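Local coordinates for UBX domain-containing protein 7 (Homo sapiens, PDB 5X3P), which links a subset of NEDD8-associated cullin-RING ligases to the segregase VCP/p97, which it engages through the UBX domain described here, at residues Leu9-Pro14 with Lys34-Lys39; Ala27-Leu32 with Tyr62-Gln67. The protein carries 1 engineered substitution. All blocks are in the same frame, centred on the assembly; numbering follows the deposited sequence.

Contact 1: residues Leu9-Pro14 with Lys34-Lys39; sequences LMLRYP and KHVQSK
Leu11 near the end of strand 6-12 and Tyr13 just past it lean onto helix 29-38, the helix that packs across the sheet in the ubiquitin-like beta-grasp fold of the UBX domain. With CG anti to its own carbonyl carbon (chi1 -63°), Tyr13 sends its ring from CB toward the helix. Along that ring, Tyr13 CE1 is the first atom to meet the helix, where CG1 of Val36 comes up to the ring edge at 4.1 Å; a branched, wholly apolar residue suits this buried helix face. Farther out, Tyr13 CZ lies 4.1 Å from Lys39 CB, and Tyr13 OH reaches Lys39 CG at 3.3 Å, so the lysine lends its aliphatic stem while its amine leads away. The hydroxyl also hydrogen-bonds Glu19 OE1 of strand 18-24, and the other oxygen of that carboxylate, OE2, bonds His35 NE2; tyrosine thus joins an apolar ring to a polar end. An alanine here is likely to open a gap beside Val36 and leave Glu19 OE1 without its tyrosine hydroxyl. Leucine suits its buried place on the strand because its whole side chain is apolar: Leu11 CD1 meets the imidazole of His35 at its edge, 3.7 Å from CD2.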
loop_
_atom_site.group_PDB
_atom_site.type_symbol
_atom_site.label_atom_id
_atom_site.label_comp_id
_atom_site.label_asym_id
_atom_site.label_seq_id
_atom_site.Cartn_x
_atom_site.Cartn_y
_atom_site.Cartn_z
ATOM N N LEU A 9 -0.654 2.044 -8.204
ATOM C CA LEU A 9 0.106 1.128 -7.377
ATOM C C LEU A 9 0.377 -0.180 -8.094
ATOM O O LEU A 9 -0.530 -0.746 -8.704
ATOM C CB LEU A 9 -0.668 0.845 -6.079
ATOM C CG LEU A 9 -1.019 2.052 -5.200
ATOM C CD1 LEU A 9 -1.751 1.616 -3.939
ATOM C CD2 LEU A 9 0.247 2.787 -4.818
HETATM N N MSE A 10 1.626 -0.642 -8.019
HETATM C CA MSE A 10 1.965 -2.034 -8.281
HETATM C C MSE A 10 2.068 -2.763 -6.933
HETATM O O MSE A 10 2.871 -2.381 -6.077
HETATM C CB MSE A 10 3.301 -2.148 -9.023
HETATM C CG MSE A 10 3.904 -3.579 -8.974
HETATM SE SE MSE A 10 2.840 -4.849 -10.029
HETATM C CE MSE A 10 3.473 -4.226 -11.739
ATOM N N LEU A 11 1.252 -3.802 -6.744
ATOM C CA LEU A 11 1.303 -4.598 -5.521
ATOM C C LEU A 11 2.063 -5.897 -5.788
ATOM O O LEU A 11 1.779 -6.620 -6.747
ATOM C CB LEU A 11 -0.102 -4.902 -5.012
ATOM C CG LEU A 11 -1.031 -3.701 -4.898
ATOM C CD1 LEU A 11 -2.398 -4.171 -4.411
ATOM C CD2 LEU A 11 -0.445 -2.658 -3.946
ATOM N N ARG A 12 3.062 -6.175 -4.958
ATOM C CA ARG A 12 3.905 -7.350 -5.149
ATOM C C ARG A 12 3.690 -8.272 -3.951
ATOM O O ARG A 12 4.172 -7.983 -2.854
ATOM C CB ARG A 12 5.368 -6.929 -5.244
ATOM C CG ARG A 12 5.682 -5.971 -6.388
ATOM C CD ARG A 12 5.877 -6.720 -7.701
ATOM N NE ARG A 12 6.935 -7.717 -7.573
ATOM C CZ ARG A 12 8.233 -7.447 -7.674
ATOM N NH1 ARG A 12 8.639 -6.204 -7.908
ATOM N NH2 ARG A 12 9.128 -8.419 -7.538
ATOM N N TYR A 13 2.928 -9.347 -4.154
ATOM C CA TYR A 13 2.597 -10.277 -3.065
ATOM C C TYR A 13 3.713 -11.293 -2.887
ATOM O O TYR A 13 4.435 -11.591 -3.844
ATOM C CB TYR A 13 1.249 -10.953 -3.341
ATOM C CG TYR A 13 0.066 -9.993 -3.389
ATOM C CD1 TYR A 13 -0.547 -9.546 -2.222
ATOM C CD2 TYR A 13 -0.452 -9.553 -4.603
ATOM C CE1 TYR A 13 -1.646 -8.675 -2.267
ATOM C CE2 TYR A 13 -1.541 -8.688 -4.660
ATOM C CZ TYR A 13 -2.130 -8.253 -3.493
ATOM O OH TYR A 13 -3.204 -7.392 -3.566
ATOM N N PRO A 14 3.888 -11.835 -1.662
ATOM C CA PRO A 14 5.145 -12.566 -1.478
ATOM C C PRO A 14 5.158 -13.945 -2.154
ATOM O O PRO A 14 6.217 -14.569 -2.192
ATOM C CB PRO A 14 5.244 -12.710 0.043
ATOM C CG PRO A 14 3.820 -12.827 0.483
ATOM C CD PRO A 14 3.018 -11.929 -0.472
ATOM N N LYS A 34 -6.966 -2.410 3.440
ATOM C CA LYS A 34 -8.151 -3.258 3.322
ATOM C C LYS A 34 -8.173 -4.025 2.004
ATOM O O LYS A 34 -8.608 -5.170 1.954
ATOM C CB LYS A 34 -9.444 -2.439 3.487
ATOM C CG LYS A 34 -9.827 -2.119 4.947
ATOM C CD LYS A 34 -11.093 -1.218 5.049
ATOM C CE LYS A 34 -12.340 -1.839 4.387
ATOM N NZ LYS A 34 -12.527 -1.450 2.949
ATOM N N HIS A 35 -7.702 -3.402 0.929
ATOM C CA HIS A 35 -7.626 -4.116 -0.339
ATOM C C HIS A 35 -6.704 -5.321 -0.243
ATOM O O HIS A 35 -7.030 -6.408 -0.729
ATOM C CB HIS A 35 -7.158 -3.222 -1.480
ATOM C CG HIS A 35 -7.017 -3.959 -2.771
ATOM N ND1 HIS A 35 -8.102 -4.324 -3.536
ATOM C CD2 HIS A 35 -5.925 -4.458 -3.401
ATOM C CE1 HIS A 35 -7.685 -4.984 -4.602
ATOM N NE2 HIS A 35 -6.365 -5.077 -4.547
ATOM N N VAL A 36 -5.539 -5.134 0.373
ATOM C CA VAL A 36 -4.590 -6.234 0.515
ATOM C C VAL A 36 -5.141 -7.326 1.443
ATOM O O VAL A 36 -4.909 -8.518 1.232
ATOM C CB VAL A 36 -3.207 -5.714 0.988
ATOM C CG1 VAL A 36 -2.294 -6.859 1.366
ATOM C CG2 VAL A 36 -2.569 -4.863 -0.120
ATOM N N GLN A 37 -5.880 -6.899 2.464
ATOM C CA GLN A 37 -6.559 -7.809 3.383
ATOM C C GLN A 37 -7.578 -8.688 2.650
ATOM O O GLN A 37 -7.657 -9.899 2.880
ATOM C CB GLN A 37 -7.255 -6.992 4.469
ATOM C CG GLN A 37 -7.608 -7.756 5.719
ATOM C CD GLN A 37 -7.619 -6.835 6.929
ATOM O OE1 GLN A 37 -6.673 -6.829 7.740
ATOM N NE2 GLN A 37 -8.680 -6.025 7.044
ATOM N N SER A 38 -8.350 -8.086 1.754
ATOM C CA SER A 38 -9.337 -8.852 0.992
ATOM C C SER A 38 -8.664 -9.848 0.044
ATOM O O SER A 38 -9.299 -10.800 -0.406
ATOM C CB SER A 38 -10.251 -7.926 0.191
ATOM O OG SER A 38 -9.667 -7.645 -1.071
ATOM N N LYS A 39 -7.382 -9.632 -0.257
ATOM C CA LYS A 39 -6.642 -10.537 -1.141
ATOM C C LYS A 39 -5.963 -11.642 -0.345
ATOM O O LYS A 39 -5.148 -12.402 -0.886
ATOM C CB LYS A 39 -5.591 -9.784 -1.971
ATOM C CG LYS A 39 -6.168 -8.812 -3.002
ATOM C CD LYS A 39 -7.013 -9.529 -4.049
ATOM C CE LYS A 39 -7.589 -8.532 -5.045
ATOM N NZ LYS A 39 -8.700 -9.126 -5.840
#

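Contact 2: residues Ala27-Leu32 with Tyr62-Gln67; sequences AKLLAL and YDITMQ. Engineered in segment 62-67: Met66 (natural residue Leu).
Ala27 O receives the backbone N-H of Met66 at 2.8 Å, the first of three main-chain bonds that fasten the start of helix 29-38 to the turn leading into helix 66-69 in this beta-grasp domain. Leu29 N follows, giving a fairly straight bond to Ile64 O (N-H...O 166°), while Leu30 N meets Tyr62 O on a lone pair in the carbonyl plane at 2.9 Å. Between the first two bonds the chains come very close, Lys28 CA lying 3.8 Å from Thr65 CA in a single beta bridge; Thr65, a good N-cap residue, also caps the next helix through its hydroxyl. Onto this tight, paired main chain packs Met66, engineered in place of leucine and present as selenomethionine: bent at chi2 (-77°), it sets CE against Lys28 O and 3.7 Å from Ala27 CB. The leucines pack around it, Leu29 CD2 lying 4.1 Å from Met66 SE. Leu29 lies alongside Ile64, and its branched, apolar side chain suits this buried spot. On the solvent side, Lys28 stretches out beside Asp63, but Lys28 NZ stays 3.7 Å from Asp63 OD1, a long salt bridge. The chemistry implies that the main chain sets the alignment, with the exposed charge pair probably adding little.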
loop_
_atom_site.group_PDB
_atom_site.type_symbol
_atom_site.label_atom_id
_atom_site.label_comp_id
_atom_site.label_asym_id
_atom_site.label_seq_id
_atom_site.Cartn_x
_atom_site.Cartn_y
_atom_site.Cartn_z
ATOM N N ALA A 27 -7.603 9.210 -1.289
ATOM C CA ALA A 27 -7.966 7.975 -0.620
ATOM C C ALA A 27 -7.069 7.805 0.602
ATOM O O ALA A 27 -5.898 8.233 0.599
ATOM C CB ALA A 27 -7.830 6.783 -1.563
ATOM N N LYS A 28 -7.613 7.201 1.654
ATOM C CA LYS A 28 -6.850 6.973 2.876
ATOM C C LYS A 28 -6.018 5.713 2.728
ATOM O O LYS A 28 -6.448 4.779 2.045
ATOM C CB LYS A 28 -7.801 6.788 4.053
ATOM C CG LYS A 28 -8.687 7.989 4.339
ATOM C CD LYS A 28 -9.778 7.613 5.329
ATOM C CE LYS A 28 -10.533 8.849 5.789
ATOM N NZ LYS A 28 -11.756 8.482 6.557
ATOM N N LEU A 29 -4.859 5.666 3.394
ATOM C CA LEU A 29 -4.043 4.438 3.410
ATOM C C LEU A 29 -4.889 3.198 3.732
ATOM O O LEU A 29 -4.662 2.129 3.179
ATOM C CB LEU A 29 -2.913 4.552 4.432
ATOM C CG LEU A 29 -1.665 5.339 4.049
ATOM C CD1 LEU A 29 -0.605 5.181 5.148
ATOM C CD2 LEU A 29 -1.110 4.881 2.683
ATOM N N LEU A 30 -5.870 3.346 4.622
ATOM C CA LEU A 30 -6.716 2.216 5.030
ATOM C C LEU A 30 -7.324 1.473 3.840
ATOM O O LEU A 30 -7.453 0.251 3.858
ATOM C CB LEU A 30 -7.823 2.687 5.986
ATOM C CG LEU A 30 -8.703 1.615 6.645
ATOM C CD1 LEU A 30 -7.834 0.542 7.263
ATOM C CD2 LEU A 30 -9.600 2.245 7.723
ATOM N N ALA A 31 -7.665 2.214 2.789
ATOM C CA ALA A 31 -8.229 1.611 1.585
ATOM C C ALA A 31 -7.273 0.580 0.982
ATOM O O ALA A 31 -7.688 -0.510 0.554
ATOM C CB ALA A 31 -8.574 2.694 0.566
ATOM N N LEU A 32 -5.993 0.937 0.945
ATOM C CA LEU A 32 -4.960 0.034 0.439
ATOM C C LEU A 32 -4.765 -1.160 1.378
ATOM O O LEU A 32 -4.643 -2.305 0.914
ATOM C CB LEU A 32 -3.636 0.789 0.291
ATOM C CG LEU A 32 -2.427 -0.045 -0.113
ATOM C CD1 LEU A 32 -2.751 -0.799 -1.415
ATOM C CD2 LEU A 32 -1.200 0.898 -0.263
ATOM N N TYR A 62 -3.253 4.717 9.511
ATOM C CA TYR A 62 -4.000 4.297 8.320
ATOM C C TYR A 62 -5.085 5.318 7.920
ATOM O O TYR A 62 -5.634 5.273 6.812
ATOM C CB TYR A 62 -4.568 2.880 8.515
ATOM C CG TYR A 62 -3.491 1.788 8.563
ATOM C CD1 TYR A 62 -2.200 2.027 8.067
ATOM C CD2 TYR A 62 -3.761 0.521 9.097
ATOM C CE1 TYR A 62 -1.210 1.038 8.108
ATOM C CE2 TYR A 62 -2.771 -0.483 9.127
ATOM C CZ TYR A 62 -1.505 -0.212 8.637
ATOM O OH TYR A 62 -0.526 -1.191 8.667
ATOM N N ASP A 63 -5.375 6.258 8.813
ATOM C CA ASP A 63 -6.429 7.238 8.556
ATOM C C ASP A 63 -5.969 8.429 7.689
ATOM O O ASP A 63 -6.794 9.252 7.260
ATOM C CB ASP A 63 -7.019 7.739 9.882
ATOM C CG ASP A 63 -8.450 8.186 9.743
ATOM O OD1 ASP A 63 -9.215 7.481 9.057
ATOM O OD2 ASP A 63 -8.808 9.248 10.309
ATOM N N ILE A 64 -4.666 8.531 7.421
ATOM C CA ILE A 64 -4.178 9.619 6.564
ATOM C C ILE A 64 -4.300 9.235 5.087
ATOM O O ILE A 64 -4.398 8.060 4.749
ATOM C CB ILE A 64 -2.729 10.045 6.886
ATOM C CG1 ILE A 64 -1.713 9.007 6.387
ATOM C CG2 ILE A 64 -2.577 10.302 8.387
ATOM C CD1 ILE A 64 -0.272 9.394 6.674
ATOM N N THR A 65 -4.279 10.233 4.210
ATOM C CA THR A 65 -4.485 9.997 2.791
ATOM C C THR A 65 -3.169 9.669 2.138
ATOM O O THR A 65 -2.116 9.905 2.728
ATOM C CB THR A 65 -5.036 11.244 2.091
ATOM O OG1 THR A 65 -4.053 12.278 2.167
ATOM C CG2 THR A 65 -6.344 11.713 2.734
HETATM N N MSE A 66 -3.233 9.156 0.907
HETATM C CA MSE A 66 -2.040 8.868 0.116
HETATM C C MSE A 66 -1.174 10.115 -0.011
HETATM O O MSE A 66 0.063 10.048 0.067
HETATM C CB MSE A 66 -2.438 8.416 -1.295
HETATM C CG MSE A 66 -3.598 7.465 -1.337
HETATM SE SE MSE A 66 -3.047 5.658 -0.837
HETATM C CE MSE A 66 -4.831 4.974 -0.522
ATOM N N GLN A 67 -1.827 11.255 -0.235
ATOM C CA GLN A 67 -1.117 12.529 -0.354
ATOM C C GLN A 67 -0.472 12.914 0.974
ATOM O O GLN A 67 0.686 13.348 1.003
ATOM C CB GLN A 67 -2.054 13.654 -0.837
ATOM C CG GLN A 67 -1.388 15.029 -0.934
ATOM C CD GLN A 67 -2.347 16.147 -1.377
ATOM O OE1 GLN A 67 -3.311 15.907 -2.096
ATOM N NE2 GLN A 67 -2.074 17.370 -0.939
#

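Both contacts draw on helix 29-38, contact 1 on its C-terminal end and contact 2 on its first turn, with centres about 14 Å apart. Contact 1 is mostly buried and joins helix to sheet through side chains alone; the polar ends of Tyr13 and His35 are met by Glu19 of strand 18-24. Contact 2 is only partly buried; it joins the helix start to a turn, and backbone hydrogen bonds do much of the holding, with a charged pair outermost. Leu32 ties them together: its CD1 packs 3.6 Å from Leu9 CD1 and 3.9 Å from Leu11 CD2, so one apolar core extends from the strand of contact 1 to the helix segment of contact 2.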